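Local coordinates for protein agglutinin alpha chain (Artocarpus integer, PDB 4R6R) that binds D-galactose as a lectin, recognising the T-antigen disaccharide Gal-beta1,3-GalNAc and human IgA1, and stimulates T and B cells, at residues T23-Y32 against V114-L124. Numbering follows the deposited sequence.
Sequences TAIGDFQVVY and VGFKGSIGYWL. With 147 (4-nitrophenyl beta-D-galactopyranoside), chain I.
Phe28 drives the edge of its ring into one face of Phe116, a T-shaped pair with centroids 5.0 Å apart and planes at 69°. Phe28 CZ sits over the centre of that face; its CG, anti to the backbone N (chi1 -173°), carries the ring across to the facing strand. Val30 adds a second bump, CG2 lying 3.8 Å from Phe116 CD1, and Tyr32 OH meets the Phe116 rim in the ring plane. That hydroxyl accepts a weak, bent bond from Phe116 N (131° at the hydrogen), while Asp6 is its stronger partner. The Tyr32 ring rests on Val30 CG1, 3.4 Å above its plane, and brings CE1 to 3.6 Å from Gly115 CA. Nearer the sugar-binding loop, Ile120 CD1 packs against Phe28 CB, and Ile120 CG2 approaches Gly26 O, a buried carbonyl oxygen with no polar partner. Strands 25-34 and 110-120 belong to different sheets of the beta-prism fold (type I), and these side chains fill part of the core between them. The sheets come together at the ligand end, where Leu124 N donates a nearly straight 2.9 Å bond to Ile25 O, from above the carbonyl plane. The same oxygen lies at the edge of the Trp123 indole, whose CG is met by Ala24 CB; a water bridges Trp123 NE1 and Thr23 OG1. Backbone N atoms of Tyr122 and Trp123 donate to galactoside O5 and O6, respectively. Mainly apolar packing joins the sheets, while one backbone bond and a water bridge tie the sugar-binding loop's end to strand 25-34 and its lead-in, consistent with backbone donors held in place.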
loop_
_atom_site.group_PDB
_atom_site.type_symbol
_atom_site.label_atom_id
_atom_site.label_comp_id
_atom_site.label_asym_id
_atom_site.label_seq_id
_atom_site.Cartn_x
_atom_site.Cartn_y
_atom_site.Cartn_z
ATOM N N THR A 23 -25.935 16.056 23.853
ATOM C CA THR A 23 -25.851 16.590 22.471
ATOM C C THR A 23 -25.024 15.686 21.558
ATOM O O THR A 23 -25.599 14.882 20.835
ATOM C CB THR A 23 -25.338 18.038 22.453
ATOM O OG1 THR A 23 -24.117 18.164 23.186
ATOM C CG2 THR A 23 -26.389 18.985 23.147
ATOM N N ALA A 24 -23.715 15.875 21.575
ATOM C CA ALA A 24 -22.869 15.251 20.551
ATOM C C ALA A 24 -21.383 15.359 20.978
ATOM O O ALA A 24 -21.047 15.852 22.091
ATOM C CB ALA A 24 -23.119 15.961 19.204
ATOM N N ILE A 25 -20.504 14.904 20.062
ATOM C CA ILE A 25 -19.071 15.059 20.253
ATOM C C ILE A 25 -18.671 16.500 20.028
ATOM O O ILE A 25 -19.171 17.189 19.105
ATOM C CB ILE A 25 -18.304 14.129 19.251
ATOM C CG1 ILE A 25 -18.798 12.685 19.397
ATOM C CG2 ILE A 25 -16.781 14.329 19.323
ATOM C CD1 ILE A 25 -18.378 12.082 20.747
ATOM N N GLY A 26 -17.780 16.978 20.863
ATOM C CA GLY A 26 -17.186 18.275 20.828
ATOM C C GLY A 26 -15.750 18.300 20.309
ATOM O O GLY A 26 -15.549 18.246 19.081
ATOM N N ASP A 27 -14.783 18.444 21.209
ATOM C CA ASP A 27 -13.385 18.634 20.794
ATOM C C ASP A 27 -12.817 17.240 20.384
ATOM O O ASP A 27 -13.327 16.162 20.828
ATOM C CB ASP A 27 -12.546 19.015 22.007
ATOM C CG ASP A 27 -12.973 20.346 22.686
ATOM O OD1 ASP A 27 -13.639 21.159 22.096
ATOM O OD2 ASP A 27 -12.506 20.552 23.819
ATOM N N PHE A 28 -11.802 17.302 19.530
ATOM C CA PHE A 28 -11.163 16.025 19.098
ATOM C C PHE A 28 -9.707 16.314 18.877
ATOM O O PHE A 28 -9.342 17.248 18.166
ATOM C CB PHE A 28 -11.857 15.563 17.804
ATOM C CG PHE A 28 -11.405 14.177 17.375
ATOM C CD1 PHE A 28 -11.992 13.050 17.977
ATOM C CD2 PHE A 28 -10.450 14.047 16.370
ATOM C CE1 PHE A 28 -11.588 11.735 17.617
ATOM C CE2 PHE A 28 -10.099 12.729 15.962
ATOM C CZ PHE A 28 -10.646 11.625 16.587
ATOM N N GLN A 29 -8.866 15.453 19.440
ATOM C CA GLN A 29 -7.401 15.553 19.295
ATOM C C GLN A 29 -6.782 14.170 19.367
ATOM O O GLN A 29 -7.263 13.264 20.058
ATOM C CB GLN A 29 -6.876 16.434 20.431
ATOM C CG GLN A 29 -5.370 16.766 20.397
ATOM C CD GLN A 29 -4.474 15.675 20.981
ATOM O OE1 GLN A 29 -4.893 14.822 21.752
ATOM N NE2 GLN A 29 -3.176 15.737 20.618
ATOM N N VAL A 30 -5.698 13.965 18.607
ATOM C CA VAL A 30 -5.061 12.666 18.584
ATOM C C VAL A 30 -3.559 12.784 18.720
ATOM O O VAL A 30 -2.931 13.654 18.086
ATOM C CB VAL A 30 -5.377 11.955 17.251
ATOM C CG1 VAL A 30 -4.790 10.536 17.160
ATOM C CG2 VAL A 30 -6.911 11.871 16.998
ATOM N N VAL A 31 -3.022 11.929 19.592
ATOM C CA VAL A 31 -1.561 11.709 19.595
ATOM C C VAL A 31 -1.273 10.487 18.713
ATOM O O VAL A 31 -1.704 9.358 19.092
ATOM C CB VAL A 31 -0.993 11.476 21.008
ATOM C CG1 VAL A 31 0.549 11.292 20.912
ATOM C CG2 VAL A 31 -1.366 12.668 21.915
ATOM N N TYR A 32 -0.680 10.719 17.554
ATOM C CA TYR A 32 -0.342 9.607 16.669
ATOM C C TYR A 32 0.997 9.063 17.069
ATOM O O TYR A 32 1.765 9.681 17.844
ATOM C CB TYR A 32 -0.287 10.160 15.218
ATOM C CG TYR A 32 -1.591 10.736 14.737
ATOM C CD1 TYR A 32 -2.594 9.860 14.252
ATOM C CD2 TYR A 32 -1.892 12.116 14.849
ATOM C CE1 TYR A 32 -3.811 10.393 13.783
ATOM C CE2 TYR A 32 -3.116 12.634 14.381
ATOM C CZ TYR A 32 -4.062 11.750 13.841
ATOM O OH TYR A 32 -5.311 12.108 13.415
ATOM N N VAL A 114 -4.753 5.473 10.559
ATOM C CA VAL A 114 -3.502 6.258 10.674
ATOM C C VAL A 114 -3.673 7.755 10.612
ATOM O O VAL A 114 -2.679 8.491 10.592
ATOM C CB VAL A 114 -2.417 5.772 9.680
ATOM C CG1 VAL A 114 -1.994 4.304 10.022
ATOM C CG2 VAL A 114 -2.908 5.927 8.239
ATOM N N GLY A 115 -4.926 8.258 10.620
ATOM C CA GLY A 115 -5.140 9.675 10.484
ATOM C C GLY A 115 -6.601 9.963 10.512
ATOM O O GLY A 115 -7.440 9.120 10.166
ATOM N N PHE A 116 -6.916 11.190 10.940
ATOM C CA PHE A 116 -8.299 11.718 10.954
ATOM C C PHE A 116 -8.342 13.068 10.259
ATOM O O PHE A 116 -7.394 13.847 10.334
ATOM C CB PHE A 116 -8.827 11.883 12.378
ATOM C CG PHE A 116 -9.076 10.606 13.109
ATOM C CD1 PHE A 116 -8.050 9.985 13.861
ATOM C CD2 PHE A 116 -10.317 9.993 13.101
ATOM C CE1 PHE A 116 -8.222 8.771 14.569
ATOM C CE2 PHE A 116 -10.503 8.783 13.840
ATOM C CZ PHE A 116 -9.481 8.149 14.572
ATOM N N LYS A 117 -9.474 13.343 9.632
ATOM C CA LYS A 117 -9.758 14.678 9.120
ATOM C C LYS A 117 -11.260 14.859 9.347
ATOM O O LYS A 117 -12.020 13.884 9.549
ATOM C CB LYS A 117 -9.388 14.865 7.633
ATOM C CG LYS A 117 -10.024 13.777 6.738
ATOM C CD LYS A 117 -9.560 13.778 5.275
ATOM C CE LYS A 117 -9.988 15.064 4.615
ATOM N NZ LYS A 117 -11.459 15.069 4.365
ATOM N N GLY A 118 -11.712 16.117 9.269
ATOM C CA GLY A 118 -13.123 16.348 9.530
ATOM C C GLY A 118 -13.415 17.818 9.653
ATOM O O GLY A 118 -12.698 18.658 9.130
ATOM N N SER A 119 -14.477 18.128 10.403
ATOM C CA SER A 119 -14.832 19.538 10.626
ATOM C C SER A 119 -15.577 19.607 11.961
ATOM O O SER A 119 -16.353 18.706 12.260
ATOM C CB SER A 119 -15.801 19.965 9.509
ATOM O OG SER A 119 -16.232 21.301 9.728
ATOM N N ILE A 120 -15.259 20.654 12.765
ATOM C CA ILE A 120 -15.938 20.854 14.048
ATOM C C ILE A 120 -16.406 22.314 14.076
ATOM O O ILE A 120 -15.603 23.229 13.912
ATOM C CB ILE A 120 -14.977 20.573 15.210
ATOM C CG1 ILE A 120 -14.474 19.143 15.094
ATOM C CG2 ILE A 120 -15.660 20.730 16.570
ATOM C CD1 ILE A 120 -13.505 18.744 16.170
ATOM N N GLY A 121 -17.687 22.427 14.385
ATOM C CA GLY A 121 -18.317 23.756 14.616
ATOM C C GLY A 121 -18.698 23.806 16.101
ATOM O O GLY A 121 -17.845 23.674 17.004
ATOM N N TYR A 122 -20.006 23.919 16.427
ATOM C CA TYR A 122 -20.408 23.667 17.841
ATOM C C TYR A 122 -20.068 22.198 18.184
ATOM O O TYR A 122 -19.721 21.862 19.336
ATOM C CB TYR A 122 -21.936 23.917 18.012
ATOM C CG TYR A 122 -22.326 25.401 18.134
ATOM C CD1 TYR A 122 -21.528 26.400 17.644
ATOM C CD2 TYR A 122 -23.456 25.757 18.867
ATOM C CE1 TYR A 122 -21.859 27.745 17.760
ATOM C CE2 TYR A 122 -23.783 27.108 19.033
ATOM C CZ TYR A 122 -22.983 28.067 18.468
ATOM O OH TYR A 122 -23.286 29.413 18.613
ATOM N N TRP A 123 -20.322 21.328 17.202
ATOM C CA TRP A 123 -20.063 19.862 17.394
ATOM C C TRP A 123 -19.215 19.350 16.217
ATOM O O TRP A 123 -19.031 20.017 15.192
ATOM C CB TRP A 123 -21.344 19.020 17.568
ATOM C CG TRP A 123 -22.138 19.627 18.676
ATOM C CD1 TRP A 123 -21.884 19.538 20.044
ATOM C CD2 TRP A 123 -23.250 20.577 18.521
ATOM N NE1 TRP A 123 -22.791 20.346 20.725
ATOM C CE2 TRP A 123 -23.636 20.965 19.853
ATOM C CE3 TRP A 123 -23.907 21.148 17.427
ATOM C CZ2 TRP A 123 -24.679 21.897 20.098
ATOM C CZ3 TRP A 123 -24.985 22.045 17.684
ATOM C CH2 TRP A 123 -25.333 22.402 18.984
ATOM N N LEU A 124 -18.719 18.104 16.373
ATOM C CA LEU A 124 -18.056 17.391 15.285
ATOM C C LEU A 124 -19.111 17.192 14.178
ATOM O O LEU A 124 -20.071 16.467 14.332
ATOM C CB LEU A 124 -17.543 16.046 15.813
ATOM C CG LEU A 124 -16.808 15.147 14.752
ATOM C CD1 LEU A 124 -15.615 15.843 14.134
ATOM C CD2 LEU A 124 -16.425 13.819 15.455
HETATM C C1 147 I . -22.088 26.039 13.532
HETATM C C2 147 I . -21.504 26.153 12.097
HETATM O O2 147 I . -21.764 27.441 11.470
HETATM C C3 147 I . -22.041 25.036 11.185
HETATM O O3 147 I . -21.305 25.082 9.945
HETATM C C4 147 I . -21.850 23.632 11.919
HETATM O O4 147 I . -20.449 23.474 12.001
HETATM C C5 147 I . -22.478 23.714 13.389
HETATM C C6 147 I . -22.675 22.353 14.096
HETATM O O6 147 I . -21.443 21.830 14.636
HETATM O O5 147 I . -21.795 24.716 14.189
HETATM O O1 147 I . -21.622 27.201 14.264
HETATM O O HOH W 1 -23.327 20.703 23.591
#